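Local structure of N-acylethanolamine-hydrolyzing acid amidase subunit beta (Caenorhabditis elegans, 6DY3) at residues I42-L47 against D98-Q103; G58-E63 against N102-T107; E63-L68 against T213-G218; F119-I124 against N140-A145. The protein probably hydrolyses bioactive fatty acid amides such as N-palmitoylethanolamine to ethanolamine and free fatty acids, this chain being the beta subunit left by autocatalytic cleavage. All coordinates share one frame; numbering follows the deposited sequence.

Contact 1: residues I42-L47 against D98-Q103; sequences IQYSGL and DVLENQ
A helix of the outer layer of the Ntn-hydrolase sandwich lies here on a strand of the larger beta sheet, with Tyr-44 of strand 42-47 set against Leu-100 and Glu-101 of helix 98-102. The two axes run roughly antiparallel and approach to 7.7 Å. Gln-43 and Tyr-44 form a classic beta bulge facing Phe-36, and it is at this bulge that the large ring of Tyr-44 meets the helix. With CG placed between the backbone N and the carbonyl carbon (chi1 53°), the ring is turned so that Leu-100 CB and Glu-101 N lie over one face. Leu-100 CB makes a CH-pi contact there, 4.1 Å from the ring centroid and 28° off the normal, and comes within 3.7 Å of Tyr-44 CG. The leucine branch then carries on toward the strand backbone, where Leu-100 CD1 is 4.1 Å from Ser-45 O. Glu-101 passes slantwise across the outer part of the ring, its CB and CG close to Tyr-44 CE2. Its carboxylate ends at the ring edge, 27° from the ring plane. There Tyr-44 OH donates to Glu-101 OE1 at 2.6 Å, and the carboxylate oxygen accepts with its anti lone pair. The same hydroxyl is bonded to Arg-97 NE, so two polar partners fix the outer end of the tyrosine, and the arginine probably helps to offset the nearby carboxylate charge. Tyr-44 also stacks with Phe-36 of strand 31-38, while Leu-100 reaches Tyr-64 and Val-66 of strand 64-70 and Glu-101 packs on Leu-21 of the alpha subunit.

Contact 2: residues G58-E63 against N102-T107; sequences GQRPGE and NQATYT
Arg-60 and Ala-104 meet where the guanidinium passes the backbone of the loop: Arg-60 NE lies 3.8 Å from Ala-104 CA, and Arg-60 NH2 is also 3.8 Å from Ala-104 CB. Gln-103 O sits over one face of the same group, displaced toward its rim and 3.8 Å above the plane, a contact and not a bond. The chain gets there by starting with CG anti to the backbone N (chi1 179°) and bending at chi2 (88°). Its polar end is held from the helix before the loop, since NH1 makes weak hydrogen bonds to Leu-100 O and Glu-101 O. With an alanine in place of Arg-60, the carbonyls of Leu-100 and Glu-101 would probably lose this donor and Ala-104 its cover. Nearby, Glu-63, poorly ordered, lays its CB and CG against Ala-104 O, while Glu-63 O is 4.1 Å from Tyr-106 CB. Arg-60 and Glu-63 are the ends of a type II beta turn in the hairpin joining strands 57-60 and 64-70: Glu-63 N bonds to Arg-60 O at 2.9 Å across Pro-61 and Gly-62, with the positive phi of Gly-62 (82°) at its third position. The facing loop links helices 92-102 and 106-113. Thr-105 is the N-cap of the second helix through its OG1, and Glu-108 OE1 returns weak bonds to the backbone N of Ala-104 and Thr-105.

Contact 3: residues E63-L68 against T213-G218; sequences EYSVSL and TVMVPG
Ser-65 and Pro-217 meet hydroxyl to ring: Ser-65 OG stands over the CG-CD side of the proline, 3.6 Å from Pro-217 CD. Met-215 comes in beside it. With CG anti to the carbonyl carbon (chi1 -69°) and an extended chi2, Met-215 SD is brought to 3.8 Å from Ser-65 CB; the bend at chi3 (-68°) then turns Met-215 CE toward Val-66 O, 4.0 Å away. Ser-65 is thus flanked by the thioether of one residue and the pyrrolidine ring of the other, its small side chain fitting between two larger apolar ones. On the Tyr-64 side, Pro-217 CB rests against the backbone, 3.7 Å from Tyr-64 C. The two strands belong to different sheets, 64-70 to the larger and 209-215 to the smaller, and their facing side chains help fill the interior between the stacked sheets of the Ntn-hydrolase alpha-beta-beta-alpha sandwich. Tyr-64 and Val-66 point to the other side, onto Val-99 and Leu-100 of helix 92-102. The hydroxyl of Ser-65 is satisfied within the core by His-15 ND1 of strand 13-20, and Ser-67 OG takes the other imidazole nitrogen, NE2, so the ring is held at both nitrogens. Met-215 in turn packs on His-15 and on Phe-226 of helix 222-226, and its side chain is about 5 Å from that of Arg-17, a position probably important for activity.

Contact 4: residues F119-I124 against N140-A145; sequences FSPSYI and NRWSAA
Phe-119 and Trp-142 join the two backbones: Phe-119 N donates to Trp-142 O at 3.2 Å with an N-H...O angle of 163°, the donor tilted 21° from the carbonyl plane. A water donates both to Phe-119 O and to Asn-140 O, 2.9 Å from each, and bridges two carbonyls that face one another without a direct bond. Within the second segment Asn-140 N bonds to Ala-144 O, closing the loop around a cis peptide between Arg-141 and Trp-142. That loop connects strands 134-139 and 145-149 of the larger sheet of the Ntn fold, and 119-121 is the lead-in to strand 122-127. Consistent with the cis bond, Arg-141 CG lies over the centre of the indole, 3.6 Å above its plane. Trp-142 CG is anti to the carbonyl carbon, and chi2 (94°) swings the benzo part toward Pro-121. The proline meets it obliquely, Pro-121 CG and CD both 3.6 Å from Trp-142 CZ3, while Pro-121 CG touches Arg-141 CG at 3.9 Å. A serine in place of Pro-121 would probably leave the CE3-CZ3 side of the indole without its apolar cover. Arg-141 is extended from CG to NE, its NH2 hydrogen-bonded to Gly-74 O, and Trp-142 packs on Met-82 and Glu-83 of helix 76-89. Asn-140 OD1 is bonded to Arg-71. Nearer the sheet, Ser-122 OG donates to Ser-120 O at 3.0 Å and lies at the edge of the Phe-119 ring, which packs edge-to-face with Phe-95.

All four contacts reach the same, larger antiparallel sheet. Contacts 1 and 2, with centres 7 Å apart, share Asn-102 and Gln-103 and are joined by Ser-45 N to Gln-59 O at 2.9 Å. Contact 3 shares Glu-63 with contact 2, and its Tyr-64 OH bonds to Gln-103 O at 2.8 Å, tying the strand to the end of helix 92-102. Contact 4 lies about 21 Å from each of the others, centre to centre, but touches contact 3 through Val-66 and Ile-124. The probable nucleophile is Cys-1. Of the residues probably important for activity, Arg-17 is about 5 Å from Met-215 and 11 Å from Leu-100, Asn-163 about 10 Å from Pro-121, between side chains.

Contact 1: residues I42-L47 against D98-Q103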
loop_
_atom_site.group_PDB
_atom_site.type_symbol
_atom_site.label_atom_id
_atom_site.label_comp_id
_atom_site.label_asym_id
_atom_site.label_seq_id
_atom_site.Cartn_x
_atom_site.Cartn_y
_atom_site.Cartn_z
ATOM N N ILE B 42 12.604 -14.853 -6.330
ATOM C CA ILE B 42 11.746 -13.759 -5.890
ATOM C C ILE B 42 10.943 -14.224 -4.682
ATOM O O ILE B 42 10.124 -15.145 -4.779
ATOM C CB ILE B 42 10.825 -13.282 -7.023
ATOM C CG1 ILE B 42 11.653 -12.649 -8.147
ATOM C CG2 ILE B 42 9.797 -12.275 -6.492
ATOM C CD1 ILE B 42 10.843 -12.185 -9.336
ATOM N N GLN B 43 11.169 -13.577 -3.539
ATOM C CA GLN B 43 10.400 -13.883 -2.339
ATOM C C GLN B 43 9.044 -13.195 -2.372
ATOM O O GLN B 43 8.014 -13.816 -2.093
ATOM C CB GLN B 43 11.186 -13.463 -1.097
ATOM C CG GLN B 43 12.575 -14.067 -1.023
ATOM C CD GLN B 43 12.550 -15.571 -1.131
ATOM O OE1 GLN B 43 11.985 -16.252 -0.279
ATOM N NE2 GLN B 43 13.141 -16.100 -2.195
ATOM N N TYR B 44 9.031 -11.909 -2.703
ATOM C CA TYR B 44 7.800 -11.146 -2.809
ATOM C C TYR B 44 8.118 -9.880 -3.584
ATOM O O TYR B 44 9.279 -9.486 -3.713
ATOM C CB TYR B 44 7.203 -10.816 -1.431
ATOM C CG TYR B 44 8.172 -10.136 -0.486
ATOM C CD1 TYR B 44 8.217 -8.758 -0.381
ATOM C CD2 TYR B 44 9.054 -10.878 0.288
ATOM C CE1 TYR B 44 9.101 -8.141 0.471
ATOM C CE2 TYR B 44 9.942 -10.265 1.147
ATOM C CZ TYR B 44 9.964 -8.897 1.230
ATOM O OH TYR B 44 10.847 -8.272 2.079
ATOM N N SER B 45 7.073 -9.275 -4.129
ATOM C CA SER B 45 7.181 -8.053 -4.908
ATOM C C SER B 45 6.290 -6.987 -4.289
ATOM O O SER B 45 5.435 -7.270 -3.443
ATOM C CB SER B 45 6.794 -8.292 -6.373
ATOM O OG SER B 45 7.519 -9.379 -6.920
ATOM N N GLY B 46 6.499 -5.747 -4.712
ATOM C CA GLY B 46 5.696 -4.656 -4.208
ATOM C C GLY B 46 5.909 -3.387 -4.997
ATOM O O GLY B 46 6.887 -3.241 -5.737
ATOM N N LEU B 47 4.950 -2.484 -4.854
ATOM C CA LEU B 47 5.092 -1.113 -5.312
ATOM C C LEU B 47 5.491 -0.254 -4.121
ATOM O O LEU B 47 5.059 -0.497 -2.990
ATOM C CB LEU B 47 3.791 -0.607 -5.932
ATOM C CG LEU B 47 3.414 -1.197 -7.296
ATOM C CD1 LEU B 47 1.957 -0.893 -7.634
ATOM C CD2 LEU B 47 4.326 -0.661 -8.384
ATOM N N ASP B 98 6.845 -7.469 6.309
ATOM C CA ASP B 98 7.219 -8.627 7.112
ATOM C C ASP B 98 6.271 -9.792 6.869
ATOM O O ASP B 98 6.689 -10.955 6.881
ATOM C CB ASP B 98 7.238 -8.244 8.591
ATOM C CG ASP B 98 7.651 -9.392 9.487
ATOM O OD1 ASP B 98 8.868 -9.662 9.587
ATOM O OD2 ASP B 98 6.758 -10.018 10.097
ATOM N N VAL B 99 4.986 -9.505 6.664
ATOM C CA VAL B 99 4.039 -10.571 6.358
ATOM C C VAL B 99 4.347 -11.179 4.996
ATOM O O VAL B 99 4.317 -12.405 4.827
ATOM C CB VAL B 99 2.593 -10.039 6.431
ATOM C CG1 VAL B 99 1.595 -11.090 5.934
ATOM C CG2 VAL B 99 2.255 -9.622 7.849
ATOM N N LEU B 100 4.647 -10.337 4.003
ATOM C CA LEU B 100 4.990 -10.845 2.678
ATOM C C LEU B 100 6.233 -11.720 2.718
ATOM O O LEU B 100 6.379 -12.626 1.891
ATOM C CB LEU B 100 5.208 -9.683 1.702
ATOM C CG LEU B 100 3.963 -8.936 1.224
ATOM C CD1 LEU B 100 4.355 -7.678 0.455
ATOM C CD2 LEU B 100 3.094 -9.841 0.369
ATOM N N GLU B 101 7.130 -11.474 3.670
ATOM C CA GLU B 101 8.391 -12.197 3.731
ATOM C C GLU B 101 8.300 -13.499 4.515
ATOM O O GLU B 101 9.015 -14.450 4.186
ATOM C CB GLU B 101 9.471 -11.305 4.352
ATOM C CG GLU B 101 10.880 -11.878 4.263
ATOM C CD GLU B 101 11.952 -10.845 4.567
ATOM O OE1 GLU B 101 11.970 -9.785 3.908
ATOM O OE2 GLU B 101 12.779 -11.095 5.464
ATOM N N ASN B 102 7.429 -13.575 5.527
ATOM C CA ASN B 102 7.391 -14.709 6.443
ATOM C C ASN B 102 6.098 -15.516 6.414
ATOM O O ASN B 102 6.049 -16.580 7.040
ATOM C CB ASN B 102 7.637 -14.226 7.881
ATOM C CG ASN B 102 8.968 -13.521 8.036
ATOM O OD1 ASN B 102 9.984 -13.969 7.504
ATOM N ND2 ASN B 102 8.962 -12.390 8.731
ATOM N N GLN B 103 5.053 -15.051 5.739
ATOM C CA GLN B 103 3.802 -15.794 5.621
ATOM C C GLN B 103 3.659 -16.274 4.182
ATOM O O GLN B 103 3.605 -15.461 3.254
ATOM C CB GLN B 103 2.611 -14.934 6.045
ATOM C CG GLN B 103 2.734 -14.367 7.457
ATOM C CD GLN B 103 2.923 -15.440 8.528
ATOM O OE1 GLN B 103 2.350 -16.526 8.456
ATOM N NE2 GLN B 103 3.742 -15.137 9.521
#

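Contact 2: residues G58-E63 against N102-T107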
loop_
_atom_site.group_PDB
_atom_site.type_symbol
_atom_site.label_atom_id
_atom_site.label_comp_id
_atom_site.label_asym_id
_atom_site.label_seq_id
_atom_site.Cartn_x
_atom_site.Cartn_y
_atom_site.Cartn_z
ATOM N N GLY B 58 1.536 -5.081 -2.562
ATOM C CA GLY B 58 2.520 -6.123 -2.771
ATOM C C GLY B 58 1.896 -7.471 -3.048
ATOM O O GLY B 58 0.678 -7.651 -2.978
ATOM N N GLN B 59 2.769 -8.433 -3.351
ATOM C CA GLN B 59 2.340 -9.744 -3.812
ATOM C C GLN B 59 3.354 -10.803 -3.403
ATOM O O GLN B 59 4.565 -10.612 -3.548
ATOM C CB GLN B 59 2.172 -9.760 -5.336
ATOM C CG GLN B 59 1.691 -11.084 -5.893
ATOM C CD GLN B 59 1.717 -11.114 -7.406
ATOM O OE1 GLN B 59 0.673 -11.204 -8.050
ATOM N NE2 GLN B 59 2.916 -11.053 -7.984
ATOM N N ARG B 60 2.844 -11.925 -2.899
ATOM C CA ARG B 60 3.646 -13.127 -2.727
ATOM C C ARG B 60 3.382 -14.011 -3.944
ATOM O O ARG B 60 2.358 -14.710 -3.982
ATOM C CB ARG B 60 3.263 -13.849 -1.435
ATOM C CG ARG B 60 4.019 -15.133 -1.166
ATOM C CD ARG B 60 5.308 -14.880 -0.415
ATOM N NE ARG B 60 5.798 -16.086 0.250
ATOM C CZ ARG B 60 6.897 -16.137 0.993
ATOM N NH1 ARG B 60 7.633 -15.047 1.176
ATOM N NH2 ARG B 60 7.263 -17.280 1.557
ATOM N N PRO B 61 4.256 -14.028 -4.950
ATOM C CA PRO B 61 3.882 -14.630 -6.236
ATOM C C PRO B 61 3.383 -16.060 -6.081
ATOM O O PRO B 61 3.968 -16.872 -5.363
ATOM C CB PRO B 61 5.175 -14.555 -7.056
ATOM C CG PRO B 61 6.263 -14.350 -6.051
ATOM C CD PRO B 61 5.655 -13.572 -4.942
ATOM N N GLY B 62 2.266 -16.351 -6.744
ATOM C CA GLY B 62 1.661 -17.660 -6.690
ATOM C C GLY B 62 0.790 -17.922 -5.480
ATOM O O GLY B 62 0.081 -18.934 -5.460
ATOM N N GLU B 63 0.807 -17.051 -4.473
ATOM C CA GLU B 63 0.133 -17.335 -3.209
ATOM C C GLU B 63 -0.922 -16.293 -2.868
ATOM O O GLU B 63 -2.093 -16.647 -2.701
ATOM C CB GLU B 63 1.173 -17.461 -2.090
ATOM C CG GLU B 63 2.199 -18.568 -2.341
ATOM C CD GLU B 63 1.594 -19.974 -2.270
ATOM O OE1 GLU B 63 0.420 -20.112 -1.863
ATOM O OE2 GLU B 63 2.296 -20.944 -2.628
ATOM N N ASN B 102 7.429 -13.575 5.527
ATOM C CA ASN B 102 7.391 -14.709 6.443
ATOM C C ASN B 102 6.098 -15.516 6.414
ATOM O O ASN B 102 6.049 -16.580 7.040
ATOM C CB ASN B 102 7.637 -14.226 7.881
ATOM C CG ASN B 102 8.968 -13.521 8.036
ATOM O OD1 ASN B 102 9.984 -13.969 7.504
ATOM N ND2 ASN B 102 8.962 -12.390 8.731
ATOM N N GLN B 103 5.053 -15.051 5.739
ATOM C CA GLN B 103 3.802 -15.794 5.621
ATOM C C GLN B 103 3.659 -16.274 4.182
ATOM O O GLN B 103 3.605 -15.461 3.254
ATOM C CB GLN B 103 2.611 -14.934 6.045
ATOM C CG GLN B 103 2.734 -14.367 7.457
ATOM C CD GLN B 103 2.923 -15.440 8.528
ATOM O OE1 GLN B 103 2.350 -16.526 8.456
ATOM N NE2 GLN B 103 3.742 -15.137 9.521
ATOM N N ALA B 104 3.606 -17.594 4.001
ATOM C CA ALA B 104 3.706 -18.189 2.674
ATOM C C ALA B 104 2.364 -18.365 1.972
ATOM O O ALA B 104 2.328 -18.374 0.736
ATOM C CB ALA B 104 4.400 -19.548 2.768
ATOM N N THR B 105 1.266 -18.511 2.710
ATOM C CA THR B 105 -0.027 -18.802 2.109
ATOM C C THR B 105 -1.036 -17.706 2.435
ATOM O O THR B 105 -0.889 -16.953 3.402
ATOM C CB THR B 105 -0.569 -20.160 2.581
ATOM O OG1 THR B 105 -0.746 -20.147 4.003
ATOM C CG2 THR B 105 0.391 -21.273 2.203
ATOM N N TYR B 106 -2.076 -17.634 1.600
ATOM C CA TYR B 106 -3.158 -16.680 1.819
ATOM C C TYR B 106 -3.701 -16.795 3.235
ATOM O O TYR B 106 -3.868 -15.791 3.935
ATOM C CB TYR B 106 -4.268 -16.915 0.792
ATOM C CG TYR B 106 -5.576 -16.211 1.092
ATOM C CD1 TYR B 106 -5.863 -14.968 0.534
ATOM C CD2 TYR B 106 -6.530 -16.791 1.916
ATOM C CE1 TYR B 106 -7.056 -14.323 0.800
ATOM C CE2 TYR B 106 -7.729 -16.150 2.189
ATOM C CZ TYR B 106 -7.989 -14.919 1.629
ATOM O OH TYR B 106 -9.185 -14.279 1.895
ATOM N N THR B 107 -3.983 -18.020 3.676
ATOM C CA THR B 107 -4.556 -18.211 5.004
ATOM C C THR B 107 -3.609 -17.720 6.091
ATOM O O THR B 107 -4.048 -17.159 7.101
ATOM C CB THR B 107 -4.899 -19.684 5.217
ATOM O OG1 THR B 107 -5.706 -20.145 4.127
ATOM C CG2 THR B 107 -5.661 -19.872 6.524
#

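Contact 3: residues E63-L68 against T213-G218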
loop_
_atom_site.group_PDB
_atom_site.type_symbol
_atom_site.label_atom_id
_atom_site.label_comp_id
_atom_site.label_asym_id
_atom_site.label_seq_id
_atom_site.Cartn_x
_atom_site.Cartn_y
_atom_site.Cartn_z
ATOM N N GLU B 63 0.807 -17.051 -4.473
ATOM C CA GLU B 63 0.133 -17.335 -3.209
ATOM C C GLU B 63 -0.922 -16.293 -2.868
ATOM O O GLU B 63 -2.093 -16.647 -2.701
ATOM C CB GLU B 63 1.173 -17.461 -2.090
ATOM C CG GLU B 63 2.199 -18.568 -2.341
ATOM C CD GLU B 63 1.594 -19.974 -2.270
ATOM O OE1 GLU B 63 0.420 -20.112 -1.863
ATOM O OE2 GLU B 63 2.296 -20.944 -2.628
ATOM N N TYR B 64 -0.550 -15.023 -2.732
ATOM C CA TYR B 64 -1.528 -14.003 -2.383
ATOM C C TYR B 64 -0.971 -12.624 -2.709
ATOM O O TYR B 64 0.237 -12.442 -2.887
ATOM C CB TYR B 64 -1.902 -14.067 -0.900
ATOM C CG TYR B 64 -0.745 -13.783 0.028
ATOM C CD1 TYR B 64 -0.540 -12.508 0.540
ATOM C CD2 TYR B 64 0.142 -14.782 0.395
ATOM C CE1 TYR B 64 0.509 -12.239 1.391
ATOM C CE2 TYR B 64 1.197 -14.520 1.248
ATOM C CZ TYR B 64 1.375 -13.248 1.741
ATOM O OH TYR B 64 2.424 -12.985 2.589
ATOM N N SER B 65 -1.877 -11.652 -2.757
ATOM C CA SER B 65 -1.522 -10.253 -2.912
ATOM C C SER B 65 -2.250 -9.439 -1.848
ATOM O O SER B 65 -3.283 -9.854 -1.316
ATOM C CB SER B 65 -1.857 -9.734 -4.325
ATOM O OG SER B 65 -3.229 -9.895 -4.619
ATOM N N VAL B 66 -1.689 -8.274 -1.530
ATOM C CA VAL B 66 -2.206 -7.442 -0.450
ATOM C C VAL B 66 -2.086 -5.977 -0.841
ATOM O O VAL B 66 -1.160 -5.575 -1.552
ATOM C CB VAL B 66 -1.474 -7.715 0.881
ATOM C CG1 VAL B 66 0.004 -7.457 0.734
ATOM C CG2 VAL B 66 -2.059 -6.860 1.986
ATOM N N SER B 67 -3.062 -5.184 -0.394
ATOM C CA SER B 67 -3.011 -3.731 -0.492
ATOM C C SER B 67 -3.650 -3.125 0.753
ATOM O O SER B 67 -4.619 -3.664 1.297
ATOM C CB SER B 67 -3.727 -3.212 -1.753
ATOM O OG SER B 67 -5.133 -3.373 -1.657
ATOM N N LEU B 68 -3.112 -1.992 1.194
ATOM C CA LEU B 68 -3.591 -1.324 2.397
ATOM C C LEU B 68 -4.189 0.030 2.040
ATOM O O LEU B 68 -3.566 0.821 1.324
ATOM C CB LEU B 68 -2.464 -1.141 3.414
ATOM C CG LEU B 68 -2.894 -0.505 4.733
ATOM C CD1 LEU B 68 -2.302 -1.257 5.911
ATOM C CD2 LEU B 68 -2.488 0.960 4.765
ATOM N N THR B 213 -2.945 -0.373 -10.605
ATOM C CA THR B 213 -2.247 -1.644 -10.720
ATOM C C THR B 213 -3.244 -2.790 -10.642
ATOM O O THR B 213 -4.335 -2.663 -10.081
ATOM C CB THR B 213 -1.170 -1.801 -9.631
ATOM O OG1 THR B 213 -0.352 -2.943 -9.914
ATOM C CG2 THR B 213 -1.798 -1.965 -8.267
ATOM N N VAL B 214 -2.854 -3.914 -11.235
ATOM C CA VAL B 214 -3.628 -5.144 -11.184
ATOM C C VAL B 214 -2.689 -6.267 -10.775
ATOM O O VAL B 214 -1.549 -6.342 -11.248
ATOM C CB VAL B 214 -4.305 -5.464 -12.535
ATOM C CG1 VAL B 214 -5.105 -6.758 -12.437
ATOM C CG2 VAL B 214 -5.199 -4.309 -12.986
ATOM N N MET B 215 -3.173 -7.142 -9.903
ATOM C CA MET B 215 -2.404 -8.278 -9.419
ATOM C C MET B 215 -3.276 -9.518 -9.497
ATOM O O MET B 215 -4.431 -9.497 -9.059
ATOM C CB MET B 215 -1.923 -8.056 -7.984
ATOM C CG MET B 215 -0.856 -6.985 -7.849
ATOM S SD MET B 215 -0.368 -6.719 -6.132
ATOM C CE MET B 215 -1.857 -5.988 -5.455
ATOM N N VAL B 216 -2.735 -10.580 -10.082
ATOM C CA VAL B 216 -3.396 -11.879 -10.112
ATOM C C VAL B 216 -2.424 -12.891 -9.524
ATOM O O VAL B 216 -1.667 -13.525 -10.272
ATOM C CB VAL B 216 -3.818 -12.267 -11.536
ATOM C CG1 VAL B 216 -4.768 -13.457 -11.492
ATOM C CG2 VAL B 216 -4.449 -11.081 -12.262
ATOM N N PRO B 217 -2.384 -13.068 -8.203
ATOM C CA PRO B 217 -1.383 -13.976 -7.624
ATOM C C PRO B 217 -1.519 -15.414 -8.092
ATOM O O PRO B 217 -0.526 -16.150 -8.071
ATOM C CB PRO B 217 -1.625 -13.845 -6.113
ATOM C CG PRO B 217 -3.020 -13.348 -5.988
ATOM C CD PRO B 217 -3.251 -12.472 -7.173
ATOM N N GLY B 218 -2.703 -15.836 -8.529
ATOM C CA GLY B 218 -2.894 -17.208 -8.960
ATOM C C GLY B 218 -2.274 -17.551 -10.299
ATOM O O GLY B 218 -2.204 -18.737 -10.637
#

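Contact 4: residues F119-I124 against N140-A145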
loop_
_atom_site.group_PDB
_atom_site.type_symbol
_atom_site.label_atom_id
_atom_site.label_comp_id
_atom_site.label_asym_id
_atom_site.label_seq_id
_atom_site.Cartn_x
_atom_site.Cartn_y
_atom_site.Cartn_z
ATOM N N PHE B 119 -2.894 -1.560 15.988
ATOM C CA PHE B 119 -2.606 -1.380 14.576
ATOM C C PHE B 119 -3.374 -0.167 14.081
ATOM O O PHE B 119 -4.523 0.054 14.473
ATOM C CB PHE B 119 -2.975 -2.618 13.761
ATOM C CG PHE B 119 -2.300 -2.677 12.430
ATOM C CD1 PHE B 119 -1.019 -3.193 12.316
ATOM C CD2 PHE B 119 -2.938 -2.206 11.293
ATOM C CE1 PHE B 119 -0.387 -3.243 11.086
ATOM C CE2 PHE B 119 -2.315 -2.249 10.054
ATOM C CZ PHE B 119 -1.040 -2.767 9.947
ATOM N N SER B 120 -2.726 0.621 13.237
ATOM C CA SER B 120 -3.335 1.846 12.755
ATOM C C SER B 120 -4.623 1.509 12.004
ATOM O O SER B 120 -4.640 0.554 11.212
ATOM C CB SER B 120 -2.363 2.592 11.844
ATOM O OG SER B 120 -2.842 3.888 11.530
ATOM N N PRO B 121 -5.719 2.234 12.238
ATOM C CA PRO B 121 -6.961 1.925 11.520
ATOM C C PRO B 121 -6.744 1.986 10.016
ATOM O O PRO B 121 -6.113 2.906 9.494
ATOM C CB PRO B 121 -7.932 3.005 12.007
ATOM C CG PRO B 121 -7.406 3.413 13.329
ATOM C CD PRO B 121 -5.914 3.317 13.214
ATOM N N SER B 122 -7.257 0.981 9.321
ATOM C CA SER B 122 -6.991 0.836 7.899
ATOM C C SER B 122 -7.854 -0.304 7.374
ATOM O O SER B 122 -8.519 -1.010 8.136
ATOM C CB SER B 122 -5.506 0.571 7.641
ATOM O OG SER B 122 -5.063 -0.536 8.402
ATOM N N TYR B 123 -7.834 -0.468 6.057
ATOM C CA TYR B 123 -8.430 -1.617 5.395
ATOM C C TYR B 123 -7.317 -2.386 4.708
ATOM O O TYR B 123 -6.612 -1.832 3.858
ATOM C CB TYR B 123 -9.478 -1.194 4.372
ATOM C CG TYR B 123 -10.702 -0.527 4.954
ATOM C CD1 TYR B 123 -11.629 -1.255 5.692
ATOM C CD2 TYR B 123 -10.950 0.824 4.736
ATOM C CE1 TYR B 123 -12.757 -0.651 6.210
ATOM C CE2 TYR B 123 -12.078 1.433 5.249
ATOM C CZ TYR B 123 -12.975 0.691 5.984
ATOM O OH TYR B 123 -14.098 1.299 6.493
ATOM N N ILE B 124 -7.176 -3.659 5.060
ATOM C CA ILE B 124 -6.212 -4.551 4.430
ATOM C C ILE B 124 -6.994 -5.487 3.520
ATOM O O ILE B 124 -7.844 -6.256 3.988
ATOM C CB ILE B 124 -5.392 -5.330 5.471
ATOM C CG1 ILE B 124 -4.636 -4.353 6.375
ATOM C CG2 ILE B 124 -4.426 -6.278 4.776
ATOM C CD1 ILE B 124 -3.909 -4.999 7.529
ATOM N N ASN B 140 -9.782 -1.821 13.264
ATOM C CA ASN B 140 -10.613 -0.858 13.967
ATOM C C ASN B 140 -9.801 -0.139 15.032
ATOM O O ASN B 140 -8.668 -0.507 15.345
ATOM C CB ASN B 140 -11.824 -1.551 14.600
ATOM C CG ASN B 140 -12.685 -2.268 13.583
ATOM O OD1 ASN B 140 -12.976 -1.734 12.515
ATOM N ND2 ASN B 140 -13.090 -3.492 13.906
ATOM N N ARG B 141 -10.403 0.906 15.585
ATOM C CA ARG B 141 -9.820 1.627 16.701
ATOM C C ARG B 141 -9.904 0.747 17.961
ATOM O O ARG B 141 -11.016 0.476 18.432
ATOM C CB ARG B 141 -10.545 2.946 16.931
ATOM C CG ARG B 141 -10.319 3.961 15.830
ATOM C CD ARG B 141 -11.165 5.197 16.053
ATOM N NE ARG B 141 -10.799 6.289 15.154
ATOM C CZ ARG B 141 -11.467 7.438 15.062
ATOM N NH1 ARG B 141 -12.544 7.645 15.812
ATOM N NH2 ARG B 141 -11.056 8.383 14.220
ATOM N N TRP B 142 -8.776 0.290 18.522
ATOM C CA TRP B 142 -7.411 0.519 18.018
ATOM C C TRP B 142 -6.630 -0.781 17.972
ATOM O O TRP B 142 -5.433 -0.776 17.690
ATOM C CB TRP B 142 -6.682 1.532 18.902
ATOM C CG TRP B 142 -7.330 2.886 18.924
ATOM C CD1 TRP B 142 -8.236 3.345 19.831
ATOM C CD2 TRP B 142 -7.111 3.959 17.999
ATOM N NE1 TRP B 142 -8.602 4.632 19.526
ATOM C CE2 TRP B 142 -7.927 5.032 18.404
ATOM C CE3 TRP B 142 -6.307 4.113 16.867
ATOM C CZ2 TRP B 142 -7.958 6.247 17.722
ATOM C CZ3 TRP B 142 -6.343 5.317 16.188
ATOM C CH2 TRP B 142 -7.163 6.369 16.618
ATOM N N SER B 143 -7.311 -1.898 18.223
ATOM C CA SER B 143 -6.629 -3.185 18.264
ATOM C C SER B 143 -7.468 -4.350 17.759
ATOM O O SER B 143 -6.948 -5.466 17.696
ATOM C CB SER B 143 -6.178 -3.454 19.703
ATOM O OG SER B 143 -7.292 -3.414 20.574
ATOM N N ALA B 144 -8.731 -4.147 17.411
ATOM C CA ALA B 144 -9.587 -5.218 16.929
ATOM C C ALA B 144 -9.631 -5.214 15.407
ATOM O O ALA B 144 -9.289 -4.224 14.753
ATOM C CB ALA B 144 -11.002 -5.079 17.497
ATOM N N ALA B 145 -10.048 -6.347 14.846
ATOM C CA ALA B 145 -10.163 -6.486 13.406
ATOM C C ALA B 145 -11.420 -7.272 13.062
ATOM O O ALA B 145 -11.823 -8.185 13.787
ATOM C CB ALA B 145 -8.934 -7.181 12.817
HETATM O O HOH W 1 -6.394 -2.150 14.704
#